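Local coordinates for enolase (alpha proteobacterium BAL199, PDB 3UGV), which probably abstracts a proton alpha to a substrate carboxylate with the help of a bound magnesium ion, as other enolase-superfamily enzymes do, at residues T34-L42 with W379-V389; P54-D62 with A73-M83. All coordinates share one frame; numbering follows the deposited sequence.

Interaction 1: residues T34-L42 with W379-V389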
loop_
_atom_site.group_PDB
_atom_site.type_symbol
_atom_site.label_atom_id
_atom_site.label_comp_id
_atom_site.label_asym_id
_atom_site.label_seq_id
_atom_site.Cartn_x
_atom_site.Cartn_y
_atom_site.Cartn_z
ATOM N N THR F 34 -42.168 -27.483 -0.885
ATOM C CA THR F 34 -42.967 -27.271 0.315
ATOM C C THR F 34 -42.080 -26.960 1.517
ATOM O O THR F 34 -41.089 -27.645 1.765
ATOM C CB THR F 34 -43.854 -28.476 0.632
ATOM O OG1 THR F 34 -44.771 -28.685 -0.446
ATOM C CG2 THR F 34 -44.636 -28.222 1.895
ATOM N N ALA F 35 -42.444 -25.911 2.248
ATOM C CA ALA F 35 -41.702 -25.493 3.429
ATOM C C ALA F 35 -42.590 -25.548 4.665
ATOM O O ALA F 35 -43.666 -24.942 4.698
ATOM C CB ALA F 35 -41.141 -24.093 3.238
ATOM N N ARG F 36 -42.124 -26.278 5.674
ATOM C CA ARG F 36 -42.872 -26.483 6.905
ATOM C C ARG F 36 -42.067 -26.015 8.107
ATOM O O ARG F 36 -41.005 -26.555 8.393
ATOM C CB ARG F 36 -43.215 -27.965 7.072
ATOM C CG ARG F 36 -44.171 -28.493 6.016
ATOM C CD ARG F 36 -44.494 -29.953 6.251
ATOM N NE ARG F 36 -43.393 -30.830 5.868
ATOM C CZ ARG F 36 -43.234 -32.066 6.331
ATOM N NH1 ARG F 36 -44.100 -32.563 7.206
ATOM N NH2 ARG F 36 -42.207 -32.804 5.928
ATOM N N PRO F 37 -42.574 -25.009 8.823
ATOM C CA PRO F 37 -41.852 -24.510 9.992
ATOM C C PRO F 37 -42.086 -25.395 11.213
ATOM O O PRO F 37 -43.215 -25.804 11.467
ATOM C CB PRO F 37 -42.479 -23.130 10.212
ATOM C CG PRO F 37 -43.883 -23.295 9.732
ATOM C CD PRO F 37 -43.819 -24.261 8.575
ATOM N N VAL F 38 -41.027 -25.711 11.948
ATOM C CA VAL F 38 -41.201 -26.380 13.225
ATOM C C VAL F 38 -40.364 -25.692 14.291
ATOM O O VAL F 38 -39.544 -24.832 13.982
ATOM C CB VAL F 38 -40.881 -27.889 13.162
ATOM C CG1 VAL F 38 -41.397 -28.476 11.863
ATOM C CG2 VAL F 38 -39.412 -28.129 13.299
ATOM N N LEU F 39 -40.596 -26.057 15.546
ATOM C CA LEU F 39 -39.923 -25.428 16.665
ATOM C C LEU F 39 -39.637 -26.501 17.690
ATOM O O LEU F 39 -40.561 -27.098 18.242
ATOM C CB LEU F 39 -40.797 -24.325 17.278
ATOM C CG LEU F 39 -40.084 -23.341 18.218
ATOM C CD1 LEU F 39 -39.218 -22.368 17.425
ATOM C CD2 LEU F 39 -41.063 -22.569 19.097
ATOM N N LEU F 40 -38.358 -26.762 17.932
ATOM C CA LEU F 40 -37.973 -27.819 18.854
ATOM C C LEU F 40 -37.524 -27.225 20.173
ATOM O O LEU F 40 -37.067 -26.083 20.225
ATOM C CB LEU F 40 -36.854 -28.680 18.270
ATOM C CG LEU F 40 -37.072 -29.306 16.892
ATOM C CD1 LEU F 40 -35.881 -30.181 16.534
ATOM C CD2 LEU F 40 -38.374 -30.107 16.834
ATOM N N LYS F 41 -37.675 -28.001 21.241
ATOM C CA LYS F 41 -37.167 -27.615 22.544
ATOM C C LYS F 41 -35.761 -28.193 22.685
ATOM O O LYS F 41 -35.592 -29.416 22.680
ATOM C CB LYS F 41 -38.078 -28.149 23.650
ATOM C CG LYS F 41 -38.254 -27.186 24.810
ATOM C CD LYS F 41 -38.934 -25.907 24.339
ATOM C CE LYS F 41 -39.162 -24.938 25.489
ATOM N NZ LYS F 41 -40.027 -23.787 25.085
ATOM N N LEU F 42 -34.760 -27.316 22.786
ATOM C CA LEU F 42 -33.359 -27.745 22.886
ATOM C C LEU F 42 -33.061 -28.548 24.157
ATOM O O LEU F 42 -33.597 -28.257 25.229
ATOM C CB LEU F 42 -32.411 -26.542 22.818
ATOM C CG LEU F 42 -32.351 -25.718 21.530
ATOM C CD1 LEU F 42 -31.577 -24.417 21.788
ATOM C CD2 LEU F 42 -31.726 -26.528 20.403
ATOM N N TRP F 379 -37.400 -37.497 7.107
ATOM C CA TRP F 379 -38.007 -36.820 8.239
ATOM C C TRP F 379 -38.650 -37.816 9.202
ATOM O O TRP F 379 -39.208 -38.830 8.783
ATOM C CB TRP F 379 -39.060 -35.810 7.785
ATOM C CG TRP F 379 -38.625 -34.799 6.761
ATOM C CD1 TRP F 379 -39.295 -34.463 5.624
ATOM C CD2 TRP F 379 -37.452 -33.971 6.792
ATOM N NE1 TRP F 379 -38.613 -33.491 4.938
ATOM C CE2 TRP F 379 -37.479 -33.167 5.631
ATOM C CE3 TRP F 379 -36.382 -33.838 7.678
ATOM C CZ2 TRP F 379 -36.474 -32.240 5.331
ATOM C CZ3 TRP F 379 -35.381 -32.912 7.380
ATOM C CH2 TRP F 379 -35.437 -32.131 6.214
ATOM N N ASP F 380 -38.562 -37.524 10.495
ATOM C CA ASP F 380 -39.331 -38.249 11.495
ATOM C C ASP F 380 -40.685 -37.559 11.652
ATOM O O ASP F 380 -40.850 -36.670 12.495
ATOM C CB ASP F 380 -38.584 -38.285 12.827
ATOM C CG ASP F 380 -39.282 -39.140 13.864
ATOM O OD1 ASP F 380 -40.527 -39.072 13.949
ATOM O OD2 ASP F 380 -38.582 -39.880 14.590
ATOM N N GLU F 381 -41.644 -37.974 10.827
ATOM C CA GLU F 381 -42.930 -37.285 10.706
ATOM C C GLU F 381 -43.765 -37.212 11.993
ATOM O O GLU F 381 -44.604 -36.325 12.128
ATOM C CB GLU F 381 -43.745 -37.864 9.547
ATOM C CG GLU F 381 -43.139 -37.581 8.170
ATOM C CD GLU F 381 -43.237 -36.112 7.770
ATOM O OE1 GLU F 381 -43.895 -35.328 8.495
ATOM O OE2 GLU F 381 -42.652 -35.743 6.725
ATOM N N ASP F 382 -43.532 -38.124 12.935
ATOM C CA ASP F 382 -44.161 -38.030 14.257
ATOM C C ASP F 382 -43.644 -36.809 15.021
ATOM O O ASP F 382 -44.413 -35.924 15.421
ATOM C CB ASP F 382 -43.913 -39.298 15.079
ATOM C CG ASP F 382 -44.696 -40.489 14.561
ATOM O OD1 ASP F 382 -45.739 -40.276 13.898
ATOM O OD2 ASP F 382 -44.269 -41.638 14.824
ATOM N N VAL F 383 -42.330 -36.770 15.213
ATOM C CA VAL F 383 -41.678 -35.638 15.840
ATOM C C VAL F 383 -42.035 -34.351 15.107
ATOM O O VAL F 383 -42.260 -33.316 15.738
ATOM C CB VAL F 383 -40.156 -35.816 15.847
ATOM C CG1 VAL F 383 -39.493 -34.607 16.465
ATOM C CG2 VAL F 383 -39.775 -37.075 16.609
ATOM N N VAL F 384 -42.084 -34.413 13.776
ATOM C CA VAL F 384 -42.466 -33.240 12.993
ATOM C C VAL F 384 -43.865 -32.747 13.355
ATOM O O VAL F 384 -44.074 -31.548 13.561
ATOM C CB VAL F 384 -42.376 -33.495 11.470
ATOM C CG1 VAL F 384 -43.051 -32.366 10.689
ATOM C CG2 VAL F 384 -40.936 -33.622 11.057
ATOM N N ALA F 385 -44.822 -33.669 13.437
ATOM C CA ALA F 385 -46.206 -33.301 13.753
ATOM C C ALA F 385 -46.312 -32.678 15.143
ATOM O O ALA F 385 -46.968 -31.646 15.330
ATOM C CB ALA F 385 -47.118 -34.512 13.642
ATOM N N ALA F 386 -45.655 -33.313 16.108
ATOM C CA ALA F 386 -45.644 -32.837 17.487
ATOM C C ALA F 386 -45.014 -31.445 17.648
ATOM O O ALA F 386 -45.138 -30.824 18.707
ATOM C CB ALA F 386 -44.936 -33.856 18.392
ATOM N N ASN F 387 -44.357 -30.943 16.605
ATOM C CA ASN F 387 -43.629 -29.675 16.721
ATOM C C ASN F 387 -43.900 -28.651 15.621
ATOM O O ASN F 387 -43.330 -27.548 15.624
ATOM C CB ASN F 387 -42.124 -29.932 16.848
ATOM C CG ASN F 387 -41.761 -30.524 18.178
ATOM O OD1 ASN F 387 -41.763 -29.826 19.195
ATOM N ND2 ASN F 387 -41.472 -31.822 18.193
ATOM N N LEU F 388 -44.769 -29.019 14.684
ATOM C CA LEU F 388 -45.134 -28.128 13.595
ATOM C C LEU F 388 -45.712 -26.827 14.144
ATOM O O LEU F 388 -46.362 -26.816 15.190
ATOM C CB LEU F 388 -46.136 -28.810 12.664
ATOM C CG LEU F 388 -46.395 -28.089 11.342
ATOM C CD1 LEU F 388 -45.135 -28.082 10.498
ATOM C CD2 LEU F 388 -47.545 -28.736 10.583
ATOM N N VAL F 389 -45.458 -25.729 13.446
ATOM C CA VAL F 389 -45.967 -24.434 13.866
ATOM C C VAL F 389 -47.158 -24.055 13.005
ATOM O O VAL F 389 -47.030 -23.883 11.794
ATOM C CB VAL F 389 -44.878 -23.345 13.768
ATOM C CG1 VAL F 389 -45.415 -21.992 14.236
ATOM C CG2 VAL F 389 -43.667 -23.752 14.580
#

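Interaction 2: residues P54-D62 with A73-M83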
loop_
_atom_site.group_PDB
_atom_site.type_symbol
_atom_site.label_atom_id
_atom_site.label_comp_id
_atom_site.label_asym_id
_atom_site.label_seq_id
_atom_site.Cartn_x
_atom_site.Cartn_y
_atom_site.Cartn_z
ATOM N N PRO F 54 -34.479 -21.262 24.586
ATOM C CA PRO F 54 -34.737 -22.701 24.701
ATOM C C PRO F 54 -35.253 -23.300 23.396
ATOM O O PRO F 54 -35.186 -24.518 23.207
ATOM C CB PRO F 54 -35.835 -22.762 25.767
ATOM C CG PRO F 54 -36.533 -21.400 25.693
ATOM C CD PRO F 54 -35.701 -20.477 24.823
ATOM N N ASP F 55 -35.756 -22.444 22.512
ATOM C CA ASP F 55 -36.399 -22.884 21.279
ATOM C C ASP F 55 -35.450 -22.839 20.087
ATOM O O ASP F 55 -34.643 -21.919 19.951
ATOM C CB ASP F 55 -37.627 -22.019 20.989
ATOM C CG ASP F 55 -38.633 -22.049 22.115
ATOM O OD1 ASP F 55 -38.958 -23.157 22.593
ATOM O OD2 ASP F 55 -39.088 -20.961 22.530
ATOM N N TRP F 56 -35.563 -23.837 19.222
ATOM C CA TRP F 56 -34.743 -23.913 18.029
ATOM C C TRP F 56 -35.639 -24.128 16.823
ATOM O O TRP F 56 -36.223 -25.195 16.663
ATOM C CB TRP F 56 -33.730 -25.054 18.155
ATOM C CG TRP F 56 -32.692 -25.033 17.076
ATOM C CD1 TRP F 56 -32.481 -25.982 16.099
ATOM C CD2 TRP F 56 -31.733 -24.002 16.846
ATOM N NE1 TRP F 56 -31.442 -25.595 15.288
ATOM C CE2 TRP F 56 -30.973 -24.381 15.721
ATOM C CE3 TRP F 56 -31.446 -22.790 17.479
ATOM C CZ2 TRP F 56 -29.942 -23.593 15.227
ATOM C CZ3 TRP F 56 -30.427 -22.012 16.986
ATOM C CH2 TRP F 56 -29.684 -22.416 15.873
ATOM N N PRO F 57 -35.767 -23.104 15.971
ATOM C CA PRO F 57 -36.615 -23.189 14.774
ATOM C C PRO F 57 -35.931 -23.869 13.580
ATOM O O PRO F 57 -34.748 -23.643 13.342
ATOM C CB PRO F 57 -36.894 -21.723 14.454
ATOM C CG PRO F 57 -35.679 -21.001 14.943
ATOM C CD PRO F 57 -35.177 -21.768 16.148
ATOM N N LEU F 58 -36.676 -24.698 12.851
ATOM C CA LEU F 58 -36.208 -25.313 11.609
ATOM C C LEU F 58 -37.280 -25.172 10.525
ATOM O O LEU F 58 -38.467 -25.348 10.793
ATOM C CB LEU F 58 -35.926 -26.803 11.806
ATOM C CG LEU F 58 -34.929 -27.230 12.871
ATOM C CD1 LEU F 58 -35.020 -28.729 13.124
ATOM C CD2 LEU F 58 -33.519 -26.840 12.478
ATOM N N ILE F 59 -36.870 -24.845 9.307
ATOM C CA ILE F 59 -37.779 -24.942 8.171
ATOM C C ILE F 59 -37.418 -26.193 7.365
ATOM O O ILE F 59 -36.310 -26.303 6.835
ATOM C CB ILE F 59 -37.723 -23.683 7.290
ATOM C CG1 ILE F 59 -38.225 -22.473 8.079
ATOM C CG2 ILE F 59 -38.544 -23.880 6.011
ATOM C CD1 ILE F 59 -37.865 -21.134 7.463
ATOM N N LEU F 60 -38.338 -27.149 7.318
ATOM C CA LEU F 60 -38.157 -28.379 6.547
ATOM C C LEU F 60 -38.596 -28.151 5.108
ATOM O O LEU F 60 -39.694 -27.666 4.856
ATOM C CB LEU F 60 -38.972 -29.525 7.155
ATOM C CG LEU F 60 -38.328 -30.390 8.243
ATOM C CD1 LEU F 60 -37.851 -29.569 9.406
ATOM C CD2 LEU F 60 -39.301 -31.451 8.732
ATOM N N ILE F 61 -37.742 -28.517 4.166
ATOM C CA ILE F 61 -37.985 -28.224 2.764
ATOM C C ILE F 61 -38.033 -29.496 1.933
ATOM O O ILE F 61 -37.114 -30.311 1.987
ATOM C CB ILE F 61 -36.883 -27.305 2.213
ATOM C CG1 ILE F 61 -36.942 -25.956 2.927
ATOM C CG2 ILE F 61 -36.998 -27.158 0.689
ATOM C CD1 ILE F 61 -35.751 -25.084 2.662
ATOM N N ASP F 62 -39.115 -29.653 1.171
ATOM C CA ASP F 62 -39.323 -30.814 0.306
ATOM C C ASP F 62 -39.562 -30.387 -1.143
ATOM O O ASP F 62 -40.481 -29.628 -1.430
ATOM C CB ASP F 62 -40.525 -31.624 0.783
ATOM C CG ASP F 62 -40.179 -32.596 1.892
ATOM O OD1 ASP F 62 -39.642 -33.682 1.577
ATOM O OD2 ASP F 62 -40.472 -32.285 3.068
ATOM N N ALA F 73 -33.992 -30.879 2.399
ATOM C CA ALA F 73 -33.005 -30.200 3.227
ATOM C C ALA F 73 -33.736 -29.333 4.247
ATOM O O ALA F 73 -34.973 -29.257 4.255
ATOM C CB ALA F 73 -32.086 -29.357 2.374
ATOM N N TYR F 74 -32.987 -28.678 5.120
ATOM C CA TYR F 74 -33.626 -27.841 6.123
ATOM C C TYR F 74 -32.843 -26.560 6.367
ATOM O O TYR F 74 -31.658 -26.474 6.068
ATOM C CB TYR F 74 -33.840 -28.609 7.437
ATOM C CG TYR F 74 -32.565 -29.044 8.128
ATOM C CD1 TYR F 74 -31.885 -28.186 8.991
ATOM C CD2 TYR F 74 -32.048 -30.309 7.927
ATOM C CE1 TYR F 74 -30.722 -28.587 9.630
ATOM C CE2 TYR F 74 -30.884 -30.719 8.554
ATOM C CZ TYR F 74 -30.224 -29.860 9.403
ATOM O OH TYR F 74 -29.066 -30.283 10.031
ATOM N N LEU F 75 -33.534 -25.564 6.900
ATOM C CA LEU F 75 -32.919 -24.306 7.266
ATOM C C LEU F 75 -32.974 -24.178 8.776
ATOM O O LEU F 75 -33.908 -24.677 9.412
ATOM C CB LEU F 75 -33.672 -23.141 6.616
ATOM C CG LEU F 75 -33.388 -22.855 5.145
ATOM C CD1 LEU F 75 -34.471 -21.986 4.581
ATOM C CD2 LEU F 75 -32.056 -22.161 5.013
ATOM N N GLU F 76 -31.968 -23.518 9.344
ATOM C CA GLU F 76 -31.954 -23.201 10.764
ATOM C C GLU F 76 -31.789 -21.701 10.921
ATOM O O GLU F 76 -30.670 -21.210 11.077
ATOM C CB GLU F 76 -30.800 -23.918 11.460
ATOM C CG GLU F 76 -30.716 -25.385 11.120
ATOM C CD GLU F 76 -29.639 -26.098 11.896
ATOM O OE1 GLU F 76 -29.880 -26.427 13.080
ATOM O OE2 GLU F 76 -28.552 -26.323 11.322
ATOM N N PRO F 77 -32.911 -20.969 10.892
ATOM C CA PRO F 77 -32.921 -19.502 10.822
ATOM C C PRO F 77 -32.820 -18.745 12.160
ATOM O O PRO F 77 -32.891 -17.514 12.132
ATOM C CB PRO F 77 -34.259 -19.206 10.151
ATOM C CG PRO F 77 -35.151 -20.297 10.656
ATOM C CD PRO F 77 -34.268 -21.533 10.820
ATOM N N TYR F 78 -32.667 -19.444 13.281
ATOM C CA TYR F 78 -32.391 -18.788 14.568
ATOM C C TYR F 78 -33.598 -18.131 15.237
ATOM O O TYR F 78 -33.931 -18.441 16.378
ATOM C CB TYR F 78 -31.323 -17.716 14.393
ATOM C CG TYR F 78 -29.905 -18.201 14.441
ATOM C CD1 TYR F 78 -29.230 -18.267 15.648
ATOM C CD2 TYR F 78 -29.223 -18.558 13.277
ATOM C CE1 TYR F 78 -27.923 -18.696 15.708
ATOM C CE2 TYR F 78 -27.902 -18.991 13.322
ATOM C CZ TYR F 78 -27.260 -19.054 14.549
ATOM O OH TYR F 78 -25.954 -19.475 14.650
ATOM N N VAL F 79 -34.229 -17.194 14.534
ATOM C CA VAL F 79 -35.341 -16.444 15.096
ATOM C C VAL F 79 -36.655 -16.987 14.564
ATOM O O VAL F 79 -36.935 -16.880 13.368
ATOM C CB VAL F 79 -35.229 -14.922 14.817
ATOM C CG1 VAL F 79 -33.916 -14.397 15.327
ATOM C CG2 VAL F 79 -35.316 -14.638 13.354
ATOM N N PRO F 80 -37.460 -17.587 15.458
ATOM C CA PRO F 80 -38.731 -18.239 15.111
ATOM C C PRO F 80 -39.640 -17.354 14.260
ATOM O O PRO F 80 -40.142 -17.803 13.228
ATOM C CB PRO F 80 -39.368 -18.504 16.480
ATOM C CG PRO F 80 -38.187 -18.672 17.405
ATOM C CD PRO F 80 -37.168 -17.673 16.903
ATOM N N LYS F 81 -39.838 -16.110 14.681
ATOM C CA LYS F 81 -40.712 -15.195 13.951
ATOM C C LYS F 81 -40.277 -14.968 12.499
ATOM O O LYS F 81 -41.090 -14.602 11.656
ATOM C CB LYS F 81 -40.859 -13.860 14.694
ATOM C CG LYS F 81 -41.820 -13.940 15.882
ATOM C CD LYS F 81 -42.205 -12.562 16.422
ATOM C CE LYS F 81 -43.338 -12.660 17.448
ATOM N NZ LYS F 81 -43.909 -11.326 17.809
ATOM N N ALA F 82 -39.001 -15.191 12.199
ATOM C CA ALA F 82 -38.542 -15.017 10.827
ATOM C C ALA F 82 -39.113 -16.088 9.890
ATOM O O ALA F 82 -39.184 -15.873 8.678
ATOM C CB ALA F 82 -37.020 -14.980 10.750
ATOM N N MET F 83 -39.523 -17.231 10.437
ATOM C CA MET F 83 -40.169 -18.249 9.604
ATOM C C MET F 83 -41.388 -17.693 8.879
ATOM O O MET F 83 -41.784 -18.213 7.843
ATOM C CB MET F 83 -40.536 -19.502 10.407
ATOM C CG MET F 83 -39.319 -20.108 11.100
ATOM S SD MET F 83 -39.475 -21.840 11.563
ATOM C CE MET F 83 -40.388 -21.713 13.102
HETATM O O HOH W 1 -32.572 -22.343 13.901
#

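Interaction 1: residues T34-L42 with W379-V389
R36 and E381 meet in a two-pronged salt bridge, and the arginine can be traced outward to it. Its CB lies 3.9 Å from CD1 of L388; with CG anti to the carbonyl carbon and a bend at chi3, the chain reaches the start of the helix. There NH1 donates to E381 OE1 at 3.1 Å, nearly straight at 172°, and NH2 donates to E381 OE2. Each nitrogen takes one oxygen by its syn lone pair, an end-on pairing, with the two planes 22° apart and so nearly coplanar. NH1 also touches V384 CG1, while NH2 sits 3.4 Å from W379 CD1; the indole NE1 itself bonds to D62. The strand 34-42 is an edge strand of the three-stranded sheet in the N-terminal capping domain of the enolase superfamily, and helix 381-387, near the C-terminus, crosses it at 88° with axes 7.7 Å apart. A single backbone bridge, V38 with L388, follows the helix: V389 N donates to P37 O at 3.0 Å, and L39 N to N387 O at 3.1 Å. N387 turns its amide back to the helix, ND2 bonding V383 O, and L40 CD2 packs 3.7 Å from N387 CG.

Interaction 2: residues P54-D62 with A73-M83
A73 and I61 form a hydrogen-bonded antiparallel pair, I61 N reaching A73 O at 2.9 Å. Next, Y74 faces L60 in a non-hydrogen-bonded pair; its ring meets L58 CD2 obliquely, and its hydroxyl bonds to E331. L75 and I59 restore the bonding, L75 N to I59 O at 2.9 Å, and L75 CD1 rests on I61 CD1. These pairs make 52-65 and 71-75 a beta hairpin, two neighbouring strands of the capping domain's antiparallel sheet. At E76 the chain leaves the strand: OE1 accepts from W56 NE1 at 2.8 Å and lies in the indole plane, while NE1 meets it on the anti side of the carboxylate, the two planes being 90° apart. P77 CD lies 3.3 Å from P57 O. Over one face of Y78 comes the W56 edge, CH2 foremost, in a T-shaped pair with planes at 72°. A water joins P57 O to Y78 N and sits over the indole face. A leucine at W56 would probably leave E76 OE1 without this donor and the Y78 face without its aromatic edge. P80 CD touches P57 CG, M83 lays SD 3.8 Å from I59 CG1, and a bend at chi3 (-82°) turns M83 CE onto P57 CB at 3.7 Å.

Interactions 1 and 2 have centres about 10 Å apart and share one antiparallel sheet, in which strand 52-65 lies between 30-47 and 71-75. Along the chain, 54-62 and 73-83 both fall between 34-42 and 379-389, so interaction 2 is local to the hairpin whereas interaction 1 brings the far C-terminal end back onto the edge strand. The two touch directly: K41 NZ forms a 2.8 Å salt bridge with D55 OD1, and M83 CE packs against V38 O. The loop after strand 71-75 runs toward a bound magnesium ion, about 6 Å from the Y78 side chain and probably near the active site, while W379 and V384 reach over the sheet face to L60.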